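PDB 3WKY: prophenoloxidase b from Marsupenaeus japonicus, which is the hemolymph proenzyme of a phenoloxidase that probably hydroxylates monophenols and oxidises o-diphenols at a type 3 dicopper centre. Local coordinates for residues Ala71-His76 / Gly360-Gly365; Gly354-Leu359 / His397-Asn402; Ser378-Ala383 / Val388-Phe393. All blocks are in the same frame, centred on the assembly; numbering follows the deposited sequence. Where two conformers were deposited one is given.

Contact 1 (Ala71-His76 / Gly360-Gly365); sequences AFNKQH and GHDFLG. With CUO (Cu2-o2 cluster), chain J.
Phe72 and His361 form an aromatic stack, face to face, with ring centroids 3.6 Å apart and planes only 8° from parallel. Overlap is nearly complete: Phe72 CZ sits above the centre of the imidazole, and Phe72 CE2 comes to 3.4 Å from His361 ND1. His361 CB extends the contact over the same phenyl ring as a CH-pi donor, 3.8 Å from its centroid. With CG turned anti to its carbonyl carbon (chi1 -53°), Phe72 places its ring against helix 356-365 and its CZ 3.5 Å from O2 of the copper-oxygen cluster, which lies at the ring edge.

The polar links are indirect. Asp362 spreads its carboxylate over two waters: OD1 accepts from one that also takes Phe72 N, and OD2 from another that takes Asn73 ND2. Asn73 is the N-cap of helix 74-89, its OD1 receiving His76 N at 3.0 Å.

Metal coordination adds a third kind of contact: His361 NE2 binds CU2 at 2.1 Å, and His361 ND1 hydrogen-bonds to Met381 O. Replacing Phe72 by alanine would probably uncover that face of the imidazole and open a gap beside O2 of the cluster, although copper and Met381 would still hold the histidine. Gripped at both nitrogens and flanked by phenyl, the ligand probably has little freedom to rotate, and the carbonyl at ND1 may strengthen NE2 as a donor to copper.

Contact 2 (Gly354-Leu359 / His397-Asn402); sequences GNIHNL and HKFIDN. With CUO (Cu2-o2 cluster), chain J.
His357 and His397 converge on one copper ion, and the way their rings are turned governs this contact. The imidazole planes stand at 62° to each other with centroids 5.0 Å apart, so the rings meet obliquely. His397 NE2 approaches the edge of the His357 ring near its plane, whereas His357 NE2 comes to the His397 ring at a slant. The two NE2 atoms come within 3.4 Å of each other without hydrogen bonding, because each is a ligand of CU2: His357 NE2 lies 2.1 Å and His397 NE2 2.2 Å from the metal. The cluster oxygen O1 is at the edge of both rings.

In His357, CG is anti to the backbone N (chi1 152°), which carries the ring from helix 356-365 toward helix 391-409. Its far nitrogen, ND1, hydrogen-bonds to Glu343 O, so the ring is anchored on both sides and its rotation is fixed.

Behind the metal the contact is hydrophobic. Ile400 reaches across with CD1, 3.8 Å from His357 CB, and its CG1 lies near the plane of the imidazole at the ring edge. Farther from copper, Ile356 and Phe399 cross at about a right angle, the methyl CG2 of Ile356 meeting the ring edge at Phe399 CE2 (4.1 Å). Trp300 of helix 294-310 and Leu342 of helix 334-343 also pack on Ile356.

His361, one helical turn beyond His357, supplies the third protein ligand of CU2. Two histidines four residues apart on one helix and a third from a second helix make the coordination pattern characteristic of the type 3 copper sites of arthropod hemocyanins and phenoloxidases, here the half corresponding to CuB.

Contact 3 (Ser378-Ala383 / Val388-Phe393); sequences SGVMGA and VRDPVF. With CUO (Cu2-o2 cluster), chain J.
Met381 and Phe393, whose CA atoms are 6.9 Å apart, bring a short 3-10 turn, residues 380-382, against the start of helix 391-409. The turn is closed by Gly382 N to Gly379 O (3.1 Å), and the same carbonyl oxygen also accepts from Ser378 OG. A side chain at Gly382 would run into that hydroxyl. On the other segment Asp390 is the N-cap: its OD1 receives Val392 N at 2.9 Å, the N-H lying above the carboxylate plane, while Phe393 N bonds to Asp390 O.

The second carboxylate oxygen faces the turn. Asp390 OD2 accepts from a water at 2.8 Å that in turn takes Met381 N, and it forms a salt bridge with Arg274, which probably balances the buried charge. Val380 CG2 rests against Asp390 CB at 3.9 Å.

Met381 makes the main apolar contact. Bends at chi2 and chi3 (-69° and -76°) fold its chain over the first helical turn, where its CG packs on Val392 CG1 at 3.7 Å. The sulfur then comes alongside the backbone, Met381 SD lying 3.6 Å from Phe393 CA, and reaches the rim of the phenyl ring in a Met-aromatic contact made at the edge. Val388 CG2 lies over one face of that ring, offset toward its rim. Phe393 CE1 approaches O2 of the copper-oxygen cluster to 3.2 Å, edge on.

Around this junction, Leu364 of helix 356-365 packs on both Met381 and Val392, and Val388 packs on Leu195, Asn196 and His199 of helix 193-205. The Phe393 ring meets His199 edge-to-face and also contacts His397 of its own helix. The contact thus joins the loop that follows helix 356-365 to the start of helix 391-409, beside the dicopper centre.

Overall arrangement
All three contacts border the same copper-oxygen cluster. Contacts 1 and 2, with centres about 12 Å apart, share helix 356-365 and together supply the three histidines of CU2; Phe72 CE1 of contact 1 also packs 3.9 Å from His357 CE1 of contact 2. Contact 3 gives no metal ligand but flanks the cluster with a phenyl ring. Its centre is about 10 Å from that of contact 1, to which it is tied by Gly365 O and Gly379 N, 2.8 Å apart in a probable hydrogen bond. Contacts 2 and 3, about 14 Å between centres, are joined through helix 391-409, whose start belongs to contact 3 and whose next turns belong to contact 2.

Contact 1 (Ala71-His76 / Gly360-Gly365)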
ATOM      1  N   ALA A  71      24.572  23.939 -13.090  1.00 16.63           N
ATOM      2  CA  ALA A  71      24.534  25.224 -12.421  1.00 20.14           C
ATOM      3  C   ALA A  71      24.103  25.173 -10.957  1.00 23.01           C
ATOM      4  O   ALA A  71      24.481  26.041 -10.170  1.00 22.19           O
ATOM      5  CB  ALA A  71      23.659  26.193 -13.212  1.00 20.91           C
ATOM      6  N   PHE A  72      23.327  24.157 -10.580  1.00 17.55           N
ATOM      7  CA  PHE A  72      22.789  24.103  -9.219  1.00 17.93           C
ATOM      8  C   PHE A  72      23.715  23.360  -8.277  1.00 19.94           C
ATOM      9  O   PHE A  72      23.496  23.346  -7.061  1.00 20.73           O
ATOM     10  CB  PHE A  72      21.392  23.460  -9.217  1.00 16.63           C
ATOM     11  CG  PHE A  72      20.444  24.110 -10.179  1.00 16.02           C
ATOM     12  CD1 PHE A  72      19.791  25.282  -9.838  1.00 18.36           C
ATOM     13  CD2 PHE A  72      20.238  23.573 -11.449  1.00 16.70           C
ATOM     14  CE1 PHE A  72      18.947  25.899 -10.733  1.00 19.31           C
ATOM     15  CE2 PHE A  72      19.393  24.188 -12.350  1.00 17.83           C
ATOM     16  CZ  PHE A  72      18.737  25.348 -11.985  1.00 20.41           C
ATOM     17  N   ASN A  73      24.746  22.746  -8.850  1.00 19.29           N
ATOM     18  CA  ASN A  73      25.717  21.972  -8.093  1.00 21.25           C
ATOM     19  C   ASN A  73      26.825  22.876  -7.556  1.00 22.93           C
ATOM     20  O   ASN A  73      27.392  23.690  -8.295  1.00 20.71           O
ATOM     21  CB  ASN A  73      26.296  20.863  -8.973  1.00 19.65           C
ATOM     22  CG  ASN A  73      27.453  20.136  -8.311  1.00 29.99           C
ATOM     23  OD1 ASN A  73      28.611  20.551  -8.423  1.00 24.81           O
ATOM     24  ND2 ASN A  73      27.146  19.043  -7.617  1.00 27.78           N
ATOM     25  N   LYS A  74      27.128  22.740  -6.269  1.00 21.23           N
ATOM     26  CA  LYS A  74      28.079  23.618  -5.581  0.54 24.27           C
ATOM     27  C   LYS A  74      29.475  23.633  -6.213  1.00 22.42           C
ATOM     28  O   LYS A  74      30.105  24.683  -6.351  1.00 22.99           O
ATOM     29  CB  LYS A  74      28.186  23.209  -4.113  0.54 29.70           C
ATOM     30  CG  LYS A  74      29.147  24.050  -3.289  0.54 28.79           C
ATOM     31  CD  LYS A  74      29.463  23.365  -1.971  0.54 33.62           C
ATOM     32  CE  LYS A  74      30.068  24.335  -0.968  0.54 40.95           C
ATOM     33  NZ  LYS A  74      30.601  23.626   0.230  0.54 36.88           N
ATOM     34  N   GLN A  75      29.966  22.452  -6.576  1.00 24.45           N
ATOM     35  CA  GLN A  75      31.294  22.348  -7.160  0.57 24.38           C
ATOM     36  C   GLN A  75      31.354  22.996  -8.548  1.00 26.14           C
ATOM     37  O   GLN A  75      32.314  23.713  -8.862  1.00 22.98           O
ATOM     38  CB  GLN A  75      31.754  20.883  -7.201  0.57 26.35           C
ATOM     39  CG  GLN A  75      32.077  20.301  -5.824  0.57 25.38           C
ATOM     40  CD  GLN A  75      30.877  19.664  -5.117  0.57 38.23           C
ATOM     41  OE1 GLN A  75      29.755  19.652  -5.631  0.57 28.29           O
ATOM     42  NE2 GLN A  75      31.121  19.125  -3.926  0.57 42.97           N
ATOM     43  N   HIS A  76      30.331  22.769  -9.367  1.00 21.32           N
ATOM     44  CA  HIS A  76      30.288  23.376 -10.693  1.00 19.60           C
ATOM     45  C   HIS A  76      30.175  24.899 -10.599  1.00 23.63           C
ATOM     46  O   HIS A  76      30.845  25.615 -11.345  1.00 23.03           O
ATOM     47  CB  HIS A  76      29.140  22.813 -11.537  1.00 18.41           C
ATOM     48  CG  HIS A  76      29.443  21.493 -12.179  1.00 19.31           C
ATOM     49  ND1 HIS A  76      29.236  21.257 -13.522  1.00 20.05           N
ATOM     50  CD2 HIS A  76      29.939  20.338 -11.670  1.00 24.41           C
ATOM     51  CE1 HIS A  76      29.589  20.018 -13.811  1.00 22.93           C
ATOM     52  NE2 HIS A  76      30.013  19.435 -12.703  1.00 21.94           N
ATOM     53  N   GLY A 360      17.085  20.516  -4.882  1.00 15.09           N
ATOM     54  CA  GLY A 360      15.871  19.959  -5.460  1.00 16.43           C
ATOM     55  C   GLY A 360      16.009  19.772  -6.956  1.00 16.06           C
ATOM     56  O   GLY A 360      15.536  18.787  -7.504  1.00 12.15           O
ATOM     57  N   HIS A 361      16.644  20.728  -7.637  1.00 12.50           N
ATOM     58  CA  HIS A 361      16.926  20.554  -9.063  1.00 11.84           C
ATOM     59  C   HIS A 361      17.754  19.307  -9.317  1.00 13.88           C
ATOM     60  O   HIS A 361      17.503  18.550 -10.267  1.00 15.52           O
ATOM     61  CB  HIS A 361      17.717  21.731  -9.596  1.00 14.48           C
ATOM     62  CG  HIS A 361      16.854  22.848 -10.077  1.00 13.41           C
ATOM     63  ND1 HIS A 361      16.429  22.938 -11.382  1.00 13.51           N
ATOM     64  CD2 HIS A 361      16.324  23.907  -9.423  1.00 16.85           C
ATOM     65  CE1 HIS A 361      15.677  24.017 -11.521  1.00 18.99           C
ATOM     66  NE2 HIS A 361      15.595  24.606 -10.346  1.00 12.89           N
ATOM     67  N   ASP A 362      18.767  19.117  -8.486  1.00 15.53           N
ATOM     68  CA  ASP A 362      19.642  17.966  -8.641  1.00 16.29           C
ATOM     69  C   ASP A 362      18.978  16.633  -8.258  1.00 17.35           C
ATOM     70  O   ASP A 362      19.237  15.609  -8.891  1.00 17.30           O
ATOM     71  CB  ASP A 362      20.938  18.182  -7.853  1.00 18.99           C
ATOM     72  CG  ASP A 362      21.851  19.214  -8.512  1.00 31.39           C
ATOM     73  OD1 ASP A 362      21.694  19.459  -9.731  1.00 25.46           O
ATOM     74  OD2 ASP A 362      22.719  19.779  -7.814  1.00 30.09           O
ATOM     75  N   PHE A 363      18.145  16.632  -7.221  1.00 16.94           N
ATOM     76  CA  PHE A 363      17.360  15.430  -6.918  1.00 14.23           C
ATOM     77  C   PHE A 363      16.476  15.051  -8.105  1.00 15.62           C
ATOM     78  O   PHE A 363      16.400  13.888  -8.478  1.00 15.95           O
ATOM     79  CB  PHE A 363      16.450  15.655  -5.711  1.00 14.00           C
ATOM     80  CG  PHE A 363      17.107  15.441  -4.371  1.00 15.56           C
ATOM     81  CD1 PHE A 363      18.208  16.195  -3.975  1.00 17.93           C
ATOM     82  CD2 PHE A 363      16.582  14.511  -3.479  1.00 15.09           C
ATOM     83  CE1 PHE A 363      18.783  16.012  -2.725  1.00 18.23           C
ATOM     84  CE2 PHE A 363      17.149  14.331  -2.217  1.00 16.67           C
ATOM     85  CZ  PHE A 363      18.251  15.076  -1.843  1.00 15.34           C
ATOM     86  N   LEU A 364      15.781  16.026  -8.683  1.00 12.75           N
ATOM     87  CA  LEU A 364      14.893  15.724  -9.803  1.00 13.85           C
ATOM     88  C   LEU A 364      15.725  15.317 -11.025  1.00 14.69           C
ATOM     89  O   LEU A 364      15.380  14.375 -11.743  1.00 17.52           O
ATOM     90  CB  LEU A 364      13.975  16.927 -10.105  1.00 10.78           C
ATOM     91  CG  LEU A 364      12.916  17.172  -9.024  1.00 12.34           C
ATOM     92  CD1 LEU A 364      12.285  18.585  -9.157  1.00 11.71           C
ATOM     93  CD2 LEU A 364      11.815  16.110  -9.057  1.00 16.41           C
ATOM     94  N   GLY A 365      16.842  16.010 -11.245  1.00 14.55           N
ATOM     95  CA  GLY A 365      17.669  15.742 -12.408  1.00 12.25           C
ATOM     96  C   GLY A 365      18.369  14.388 -12.334  1.00 14.99           C
ATOM     97  O   GLY A 365      18.763  13.838 -13.364  1.00 17.35           O
TER
HETATM   98 CU1  CUO J 708      15.633  29.478 -12.117  1.00 26.47          CU
HETATM   99 CU2  CUO J 708      14.990  26.587 -10.068  1.00 20.77          CU
HETATM  100  O1  CUO J 708      16.019  28.179 -10.649  1.00 34.54           O
HETATM  101  O2  CUO J 708      15.784  27.234 -11.993  1.00 28.87           O
HETATM  102  O   HOH W   1      23.033  21.317 -11.251  1.00 18.23           O
HETATM  103  O   HOH W   2      24.525  18.010  -6.992  1.00 33.82           O

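Contact 2 (Gly354-Leu359 / His397-Asn402)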
ATOM      1  N   GLY A 354      19.694  25.228   5.050  1.00 16.47           N
ATOM      2  CA  GLY A 354      20.153  24.375   3.961  1.00 17.83           C
ATOM      3  C   GLY A 354      20.245  25.008   2.584  1.00 17.03           C
ATOM      4  O   GLY A 354      20.639  26.174   2.426  1.00 17.86           O
ATOM      5  N   ASN A 355      19.877  24.224   1.575  1.00 15.84           N
ATOM      6  CA  ASN A 355      20.064  24.588   0.179  1.00 14.70           C
ATOM      7  C   ASN A 355      18.937  23.925  -0.612  1.00 17.10           C
ATOM      8  O   ASN A 355      19.186  23.174  -1.564  1.00 15.33           O
ATOM      9  CB  ASN A 355      21.441  24.081  -0.295  1.00 13.99           C
ATOM     10  CG  ASN A 355      21.823  24.596  -1.687  1.00 17.91           C
ATOM     11  OD1 ASN A 355      21.322  25.623  -2.135  1.00 18.22           O
ATOM     12  ND2 ASN A 355      22.723  23.871  -2.373  1.00 16.24           N
ATOM     13  N   ILE A 356      17.697  24.205  -0.209  1.00 15.58           N
ATOM     14  CA  ILE A 356      16.541  23.445  -0.687  1.00 15.55           C
ATOM     15  C   ILE A 356      16.325  23.530  -2.185  1.00 14.80           C
ATOM     16  O   ILE A 356      16.224  22.517  -2.868  1.00 14.45           O
ATOM     17  CB  ILE A 356      15.240  23.890   0.012  1.00 13.72           C
ATOM     18  CG1 ILE A 356      15.279  23.515   1.498  1.00 14.18           C
ATOM     19  CG2 ILE A 356      14.016  23.253  -0.675  1.00 17.06           C
ATOM     20  CD1 ILE A 356      14.254  24.326   2.339  1.00 16.10           C
ATOM     21  N   HIS A 357      16.223  24.742  -2.712  1.00 13.74           N
ATOM     22  CA  HIS A 357      15.842  24.870  -4.106  1.00 14.45           C
ATOM     23  C   HIS A 357      16.897  24.316  -5.073  1.00 16.82           C
ATOM     24  O   HIS A 357      16.553  23.603  -6.034  1.00 12.92           O
ATOM     25  CB  HIS A 357      15.492  26.319  -4.459  1.00 14.33           C
ATOM     26  CG  HIS A 357      15.732  26.636  -5.893  1.00 13.33           C
ATOM     27  ND1 HIS A 357      16.945  27.107  -6.350  1.00 14.19           N
ATOM     28  CD2 HIS A 357      14.937  26.508  -6.988  1.00 13.10           C
ATOM     29  CE1 HIS A 357      16.888  27.262  -7.661  1.00 13.10           C
ATOM     30  NE2 HIS A 357      15.683  26.921  -8.065  1.00 13.83           N
ATOM     31  N   ASN A 358      18.173  24.627  -4.834  1.00 14.39           N
ATOM     32  CA  ASN A 358      19.230  24.140  -5.729  1.00 13.28           C
ATOM     33  C   ASN A 358      19.318  22.618  -5.707  1.00 15.14           C
ATOM     34  O   ASN A 358      19.410  21.967  -6.761  1.00 13.83           O
ATOM     35  CB  ASN A 358      20.603  24.738  -5.371  1.00 13.81           C
ATOM     36  CG  ASN A 358      20.704  26.218  -5.722  1.00 15.02           C
ATOM     37  OD1 ASN A 358      19.985  26.702  -6.595  1.00 16.33           O
ATOM     38  ND2 ASN A 358      21.593  26.938  -5.042  1.00 16.56           N
ATOM     39  N   LEU A 359      19.314  22.047  -4.508  1.00 13.55           N
ATOM     40  CA  LEU A 359      19.461  20.596  -4.410  1.00 15.41           C
ATOM     41  C   LEU A 359      18.251  19.895  -5.008  1.00 16.70           C
ATOM     42  O   LEU A 359      18.380  18.827  -5.608  1.00 16.54           O
ATOM     43  CB  LEU A 359      19.723  20.144  -2.977  1.00 13.39           C
ATOM     44  CG  LEU A 359      21.216  20.207  -2.629  1.00 14.68           C
ATOM     45  CD1 LEU A 359      21.433  20.139  -1.124  1.00 15.52           C
ATOM     46  CD2 LEU A 359      21.976  19.071  -3.328  1.00 18.06           C
ATOM     47  N   HIS A 397       8.886  24.864  -9.049  1.00 13.01           N
ATOM     48  CA  HIS A 397       8.773  26.300  -8.801  1.00 14.71           C
ATOM     49  C   HIS A 397       7.445  26.765  -8.253  1.00 15.79           C
ATOM     50  O   HIS A 397       7.377  27.818  -7.618  1.00 15.36           O
ATOM     51  CB  HIS A 397       9.252  27.136  -9.991  1.00 13.67           C
ATOM     52  CG  HIS A 397      10.717  27.351  -9.931  1.00 14.85           C
ATOM     53  ND1 HIS A 397      11.280  28.310  -9.123  1.00 16.07           N
ATOM     54  CD2 HIS A 397      11.741  26.615 -10.425  1.00 15.11           C
ATOM     55  CE1 HIS A 397      12.598  28.208  -9.176  1.00 19.27           C
ATOM     56  NE2 HIS A 397      12.894  27.189  -9.958  1.00 17.51           N
ATOM     57  N   LYS A 398       6.390  25.988  -8.481  1.00 13.02           N
ATOM     58  CA  LYS A 398       5.144  26.270  -7.782  1.00 15.85           C
ATOM     59  C   LYS A 398       5.331  25.994  -6.281  1.00 12.70           C
ATOM     60  O   LYS A 398       4.846  26.755  -5.453  1.00 14.91           O
ATOM     61  CB  LYS A 398       3.968  25.473  -8.362  1.00 15.45           C
ATOM     62  CG  LYS A 398       2.628  25.782  -7.678  1.00 10.79           C
ATOM     63  CD  LYS A 398       2.130  27.212  -8.018  1.00 11.89           C
ATOM     64  CE  LYS A 398       0.840  27.504  -7.266  1.00 16.60           C
ATOM     65  NZ  LYS A 398       0.168  28.754  -7.771  1.00 19.03           N
ATOM     66  N   PHE A 399       6.041  24.922  -5.925  1.00 12.60           N
ATOM     67  CA  PHE A 399       6.374  24.699  -4.512  1.00 12.13           C
ATOM     68  C   PHE A 399       7.168  25.880  -3.953  1.00 15.43           C
ATOM     69  O   PHE A 399       6.861  26.411  -2.876  1.00 14.50           O
ATOM     70  CB  PHE A 399       7.174  23.400  -4.325  1.00 12.95           C
ATOM     71  CG  PHE A 399       8.021  23.389  -3.071  1.00 13.84           C
ATOM     72  CD1 PHE A 399       7.430  23.407  -1.817  1.00 14.94           C
ATOM     73  CD2 PHE A 399       9.409  23.358  -3.154  1.00 15.25           C
ATOM     74  CE1 PHE A 399       8.208  23.416  -0.653  1.00 15.53           C
ATOM     75  CE2 PHE A 399      10.189  23.357  -2.015  1.00 15.68           C
ATOM     76  CZ  PHE A 399       9.595  23.390  -0.760  1.00 17.01           C
ATOM     77  N   ILE A 400       8.197  26.284  -4.689  1.00 13.67           N
ATOM     78  CA  ILE A 400       9.030  27.403  -4.263  1.00 12.49           C
ATOM     79  C   ILE A 400       8.189  28.676  -4.125  1.00 13.96           C
ATOM     80  O   ILE A 400       8.297  29.401  -3.120  1.00 14.17           O
ATOM     81  CB  ILE A 400      10.220  27.607  -5.235  1.00 13.25           C
ATOM     82  CG1 ILE A 400      11.176  26.402  -5.145  1.00 13.97           C
ATOM     83  CG2 ILE A 400      10.972  28.894  -4.908  1.00 13.22           C
ATOM     84  CD1 ILE A 400      11.786  26.199  -3.743  1.00 15.14           C
ATOM     85  N   ASP A 401       7.316  28.934  -5.092  1.00 13.35           N
ATOM     86  CA  ASP A 401       6.488  30.140  -5.005  1.00 16.45           C
ATOM     87  C   ASP A 401       5.525  30.044  -3.816  1.00 16.08           C
ATOM     88  O   ASP A 401       5.184  31.057  -3.190  1.00 14.60           O
ATOM     89  CB  ASP A 401       5.711  30.368  -6.297  1.00 11.87           C
ATOM     90  CG  ASP A 401       5.124  31.767  -6.378  1.00 19.46           C
ATOM     91  OD1 ASP A 401       5.911  32.736  -6.441  1.00 20.40           O
ATOM     92  OD2 ASP A 401       3.887  31.906  -6.368  1.00 20.07           O
ATOM     93  N   ASN A 402       5.071  28.828  -3.518  1.00 14.36           N
ATOM     94  CA  ASN A 402       4.227  28.600  -2.346  1.00 12.92           C
ATOM     95  C   ASN A 402       4.930  28.968  -1.047  1.00 15.98           C
ATOM     96  O   ASN A 402       4.293  29.478  -0.124  1.00 15.51           O
ATOM     97  CB  ASN A 402       3.765  27.123  -2.267  1.00 14.44           C
ATOM     98  CG  ASN A 402       2.621  26.812  -3.210  1.00 17.20           C
ATOM     99  OD1 ASN A 402       2.003  27.717  -3.794  1.00 17.13           O
ATOM    100  ND2 ASN A 402       2.307  25.514  -3.345  1.00 15.21           N
TER
HETATM  101 CU1  CUO J 708      15.633  29.478 -12.117  1.00 26.47          CU
HETATM  102 CU2  CUO J 708      14.990  26.587 -10.068  1.00 20.77          CU
HETATM  103  O1  CUO J 708      16.019  28.179 -10.649  1.00 34.54           O
HETATM  104  O2  CUO J 708      15.784  27.234 -11.993  1.00 28.87           O

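Contact 3 (Ser378-Ala383 / Val388-Phe393)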
ATOM      1  N   SER A 378      23.049  13.552 -16.189  1.00 34.51           N
ATOM      2  CA  SER A 378      21.952  14.199 -15.465  1.00 33.14           C
ATOM      3  C   SER A 378      20.801  14.532 -16.416  1.00 24.83           C
ATOM      4  O   SER A 378      20.987  14.598 -17.637  1.00 22.63           O
ATOM      5  CB  SER A 378      22.445  15.469 -14.780  1.00 42.63           C
ATOM      6  OG  SER A 378      21.364  16.305 -14.382  1.00 39.95           O
ATOM      7  N   GLY A 379      19.603  14.719 -15.867  1.00 15.51           N
ATOM      8  CA  GLY A 379      18.479  15.173 -16.674  1.00 13.81           C
ATOM      9  C   GLY A 379      18.536  16.691 -16.803  1.00 15.71           C
ATOM     10  O   GLY A 379      19.388  17.328 -16.177  1.00 16.68           O
ATOM     11  N   VAL A 380      17.642  17.266 -17.608  1.00 14.06           N
ATOM     12  CA  VAL A 380      17.685  18.706 -17.901  1.00 17.09           C
ATOM     13  C   VAL A 380      17.444  19.633 -16.707  1.00 18.04           C
ATOM     14  O   VAL A 380      17.813  20.815 -16.754  1.00 15.68           O
ATOM     15  CB  VAL A 380      16.743  19.100 -19.063  1.00 16.01           C
ATOM     16  CG1 VAL A 380      17.178  18.408 -20.355  1.00 17.99           C
ATOM     17  CG2 VAL A 380      15.266  18.779 -18.734  1.00 12.37           C
ATOM     18  N   MET A 381      16.847  19.124 -15.632  1.00 13.85           N
ATOM     19  CA  MET A 381      16.651  19.951 -14.430  1.00 15.16           C
ATOM     20  C   MET A 381      17.977  20.365 -13.796  1.00 14.56           C
ATOM     21  O   MET A 381      18.015  21.290 -12.988  1.00 17.20           O
ATOM     22  CB  MET A 381      15.787  19.231 -13.386  1.00 15.48           C
ATOM     23  CG  MET A 381      14.300  19.340 -13.673  1.00 11.92           C
ATOM     24  SD  MET A 381      13.673  21.033 -13.448  1.00 15.60           S
ATOM     25  CE  MET A 381      13.597  21.144 -11.663  1.00 15.94           C
ATOM     26  N   GLY A 382      19.057  19.680 -14.173  1.00 14.99           N
ATOM     27  CA  GLY A 382      20.377  19.982 -13.639  1.00 16.88           C
ATOM     28  C   GLY A 382      21.093  21.189 -14.265  1.00 18.89           C
ATOM     29  O   GLY A 382      22.178  21.553 -13.813  1.00 19.26           O
ATOM     30  N   ALA A 383      20.500  21.819 -15.280  1.00 17.93           N
ATOM     31  CA  ALA A 383      21.195  22.907 -15.997  1.00 18.39           C
ATOM     32  C   ALA A 383      20.269  24.082 -16.257  1.00 17.14           C
ATOM     33  O   ALA A 383      19.121  23.876 -16.640  1.00 16.04           O
ATOM     34  CB  ALA A 383      21.750  22.386 -17.314  1.00 18.65           C
ATOM     35  N   VAL A 388      13.885  24.657 -17.726  1.00 14.38           N
ATOM     36  CA  VAL A 388      12.521  25.134 -17.996  1.00 14.78           C
ATOM     37  C   VAL A 388      11.736  24.215 -18.956  1.00 14.68           C
ATOM     38  O   VAL A 388      10.506  24.151 -18.897  1.00 14.53           O
ATOM     39  CB  VAL A 388      12.555  26.603 -18.489  1.00 14.41           C
ATOM     40  CG1 VAL A 388      11.171  27.095 -18.947  1.00 16.67           C
ATOM     41  CG2 VAL A 388      13.083  27.499 -17.370  1.00 14.36           C
ATOM     42  N   ARG A 389      12.442  23.477 -19.810  1.00 13.55           N
ATOM     43  CA  ARG A 389      11.812  22.509 -20.714  1.00 15.34           C
ATOM     44  C   ARG A 389      10.945  21.474 -19.989  1.00 13.99           C
ATOM     45  O   ARG A 389       9.930  21.025 -20.522  1.00 15.29           O
ATOM     46  CB  ARG A 389      12.878  21.739 -21.515  1.00 15.67           C
ATOM     47  CG  ARG A 389      13.725  22.601 -22.478  1.00 15.43           C
ATOM     48  CD  ARG A 389      14.823  21.752 -23.139  1.00 15.96           C
ATOM     49  NE  ARG A 389      14.291  20.642 -23.937  1.00 18.50           N
ATOM     50  CZ  ARG A 389      14.096  20.683 -25.256  1.00 24.02           C
ATOM     51  NH1 ARG A 389      14.359  21.791 -25.946  1.00 19.93           N
ATOM     52  NH2 ARG A 389      13.630  19.615 -25.888  1.00 20.03           N
ATOM     53  N   ASP A 390      11.368  21.080 -18.790  1.00 14.46           N
ATOM     54  CA  ASP A 390      10.768  19.937 -18.082  1.00 17.63           C
ATOM     55  C   ASP A 390       9.509  20.391 -17.358  1.00 14.30           C
ATOM     56  O   ASP A 390       9.550  21.373 -16.618  1.00 13.59           O
ATOM     57  CB  ASP A 390      11.796  19.395 -17.072  1.00 13.76           C
ATOM     58  CG  ASP A 390      11.455  18.008 -16.539  1.00 15.51           C
ATOM     59  OD1 ASP A 390      10.261  17.713 -16.302  1.00 14.46           O
ATOM     60  OD2 ASP A 390      12.404  17.215 -16.315  1.00 16.31           O
ATOM     61  N   PRO A 391       8.367  19.696 -17.568  1.00 14.09           N
ATOM     62  CA  PRO A 391       7.173  20.104 -16.809  1.00 15.17           C
ATOM     63  C   PRO A 391       7.403  20.139 -15.295  1.00 13.66           C
ATOM     64  O   PRO A 391       6.771  20.938 -14.595  1.00 13.57           O
ATOM     65  CB  PRO A 391       6.118  19.045 -17.187  1.00 15.10           C
ATOM     66  CG  PRO A 391       6.942  17.860 -17.755  1.00 16.97           C
ATOM     67  CD  PRO A 391       8.094  18.547 -18.456  1.00 15.74           C
ATOM     68  N   VAL A 392       8.299  19.294 -14.789  1.00 11.42           N
ATOM     69  CA  VAL A 392       8.530  19.289 -13.351  1.00 13.41           C
ATOM     70  C   VAL A 392       9.217  20.566 -12.869  1.00 15.18           C
ATOM     71  O   VAL A 392       9.160  20.887 -11.681  1.00 13.15           O
ATOM     72  CB  VAL A 392       9.299  18.033 -12.873  1.00 12.35           C
ATOM     73  CG1 VAL A 392      10.825  18.227 -12.996  1.00 13.15           C
ATOM     74  CG2 VAL A 392       8.929  17.718 -11.433  1.00 12.13           C
ATOM     75  N   PHE A 393       9.860  21.299 -13.777  1.00 13.37           N
ATOM     76  CA  PHE A 393      10.399  22.614 -13.408  1.00 14.84           C
ATOM     77  C   PHE A 393       9.319  23.464 -12.750  1.00 12.61           C
ATOM     78  O   PHE A 393       9.547  24.143 -11.723  1.00 11.85           O
ATOM     79  CB  PHE A 393      10.924  23.355 -14.641  1.00 11.98           C
ATOM     80  CG  PHE A 393      11.444  24.735 -14.327  1.00 11.60           C
ATOM     81  CD1 PHE A 393      12.765  24.916 -13.940  1.00 15.97           C
ATOM     82  CD2 PHE A 393      10.596  25.843 -14.380  1.00 16.04           C
ATOM     83  CE1 PHE A 393      13.243  26.194 -13.626  1.00 15.21           C
ATOM     84  CE2 PHE A 393      11.057  27.127 -14.068  1.00 15.73           C
ATOM     85  CZ  PHE A 393      12.388  27.302 -13.685  1.00 12.99           C
TER
HETATM   86 CU1  CUO J 708      15.633  29.478 -12.117  1.00 26.47          CU
HETATM   87 CU2  CUO J 708      14.990  26.587 -10.068  1.00 20.77          CU
HETATM   88  O1  CUO J 708      16.019  28.179 -10.649  1.00 34.54           O
HETATM   89  O2  CUO J 708      15.784  27.234 -11.993  1.00 28.87           O
HETATM   90  O   HOH W   3      15.103  16.778 -15.664  1.00 14.67           O